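Local coordinates for protein fusolin (Anomala cuprea entomopoxvirus, PDB 4YN1) that forms the crystalline spindles of an insect poxvirus, enhances virulence and is probably a chitin-directed lytic polysaccharide monooxygenase, at residues V41-K44 / V45-E48. Residues are numbered along the deposited sequence; the frame is centred on the assembly and turned at random.
Sequences VFNK and VLSE
Lys44 and Glu48 run side by side in the same direction, one helical turn apart, and the carboxylate oxygen of Glu48 lies against the methylenes of Lys44 and not at its ammonium. Glu48 OE2 lies 3.9 Å from Lys44 CG and equally far from Lys44 CE, while Lys44 NZ stays 5.2 Å from that oxygen, Glu48 OE2. With CG anti to the backbone N (chi1 -175°) and the rest of the chain extended, Lys44 carries its ammonium past the carboxylate to a salt bridge with Asp107. Glu48 OE1, for its part, accepts a hydrogen bond from Trp100 NE1, so both polar ends are engaged by the same neighbouring region of the chain.

The backbone between them illustrates how the last turn of an alpha-helix, here helix 32-47, runs out. Regular i to i+4 bonds from Val45 N, Leu46 N and Ser47 N give way to a weak one, Glu48 N to Lys44 O, bent to 134°. Lys44 O takes a second and shorter bond from Ser47 OG, 2.8 Å away and tilted from the carbonyl plane. Chi1 of 80° sets OG between the backbone N and the carbonyl carbon, turning it back toward the preceding turn.

On another side of the helix, Phe42 and Leu46 cross at a slant: Leu46 CD1 approaches the ring obliquely, 3.6 Å from Phe42 CE2. The amide oxygen of Asn43 meets that ring at its edge, in plane. Val45 CG2 sits 3.5 Å from Val41 O, the oxygen that accepts the Val45 N bond, and the buried flank formed by Val41, Phe42 and Val45 packs on helix 52-64 through Met62, Ala55 and Ala58.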
loop_
_atom_site.group_PDB
_atom_site.type_symbol
_atom_site.label_atom_id
_atom_site.label_comp_id
_atom_site.label_asym_id
_atom_site.label_seq_id
_atom_site.Cartn_x
_atom_site.Cartn_y
_atom_site.Cartn_z
ATOM N N VAL A 41 -4.280 -11.103 12.452
ATOM C CA VAL A 41 -3.767 -12.411 12.015
ATOM C C VAL A 41 -3.500 -13.304 13.224
ATOM O O VAL A 41 -3.816 -14.493 13.204
ATOM C CB VAL A 41 -2.516 -12.237 11.121
ATOM C CG1 VAL A 41 -1.859 -13.582 10.820
ATOM C CG2 VAL A 41 -2.912 -11.533 9.833
ATOM N N PHE A 42 -2.915 -12.725 14.257
ATOM C CA PHE A 42 -2.599 -13.447 15.496
ATOM C C PHE A 42 -3.897 -14.049 16.054
ATOM O O PHE A 42 -3.968 -15.254 16.265
ATOM C CB PHE A 42 -1.965 -12.497 16.496
ATOM C CG PHE A 42 -1.511 -13.136 17.791
ATOM C CD1 PHE A 42 -0.254 -13.715 17.896
ATOM C CD2 PHE A 42 -2.320 -13.112 18.918
ATOM C CE1 PHE A 42 0.188 -14.250 19.116
ATOM C CE2 PHE A 42 -1.900 -13.702 20.116
ATOM C CZ PHE A 42 -0.657 -14.271 20.204
ATOM N N ASN A 43 -4.949 -13.217 16.210
ATOM C CA ASN A 43 -6.247 -13.696 16.699
ATOM C C ASN A 43 -6.969 -14.640 15.737
ATOM O O ASN A 43 -7.684 -15.542 16.195
ATOM C CB ASN A 43 -7.143 -12.529 17.085
ATOM C CG ASN A 43 -6.674 -11.841 18.317
ATOM O OD1 ASN A 43 -5.814 -12.328 19.040
ATOM N ND2 ASN A 43 -7.210 -10.686 18.578
ATOM N N LYS A 44 -6.755 -14.506 14.433
ATOM C CA LYS A 44 -7.344 -15.431 13.457
ATOM C C LYS A 44 -6.733 -16.828 13.656
ATOM O O LYS A 44 -7.468 -17.820 13.677
ATOM C CB LYS A 44 -7.088 -14.951 12.025
ATOM C CG LYS A 44 -7.744 -15.745 10.916
ATOM C CD LYS A 44 -7.579 -14.989 9.589
ATOM C CE LYS A 44 -7.868 -15.824 8.372
ATOM N NZ LYS A 44 -7.672 -15.025 7.134
ATOM N N VAL A 45 -5.411 -16.911 13.823
ATOM C CA VAL A 45 -4.774 -18.210 14.002
ATOM C C VAL A 45 -5.260 -18.886 15.297
ATOM O O VAL A 45 -5.563 -20.073 15.265
ATOM C CB VAL A 45 -3.238 -18.122 13.937
ATOM C CG1 VAL A 45 -2.586 -19.435 14.386
ATOM C CG2 VAL A 45 -2.782 -17.737 12.534
ATOM N N LEU A 46 -5.323 -18.141 16.405
ATOM C CA LEU A 46 -5.802 -18.682 17.685
ATOM C C LEU A 46 -7.234 -19.155 17.559
ATOM O O LEU A 46 -7.564 -20.206 18.102
ATOM C CB LEU A 46 -5.729 -17.652 18.803
ATOM C CG LEU A 46 -4.359 -17.220 19.211
ATOM C CD1 LEU A 46 -4.452 -16.195 20.279
ATOM C CD2 LEU A 46 -3.500 -18.404 19.635
ATOM N N SER A 47 -8.082 -18.401 16.821
ATOM C CA SER A 47 -9.488 -18.785 16.615
ATOM C C SER A 47 -9.644 -20.082 15.823
ATOM O O SER A 47 -10.678 -20.728 15.955
ATOM C CB SER A 47 -10.283 -17.658 15.950
ATOM O OG SER A 47 -10.098 -17.590 14.546
ATOM N N GLU A 48 -8.655 -20.432 14.957
ATOM C CA GLU A 48 -8.674 -21.661 14.155
ATOM C C GLU A 48 -8.018 -22.870 14.866
ATOM O O GLU A 48 -7.944 -23.948 14.277
ATOM C CB GLU A 48 -8.014 -21.438 12.791
ATOM C CG GLU A 48 -8.824 -20.525 11.897
ATOM C CD GLU A 48 -8.281 -20.321 10.497
ATOM O OE1 GLU A 48 -7.418 -21.113 10.056
ATOM O OE2 GLU A 48 -8.758 -19.385 9.819
#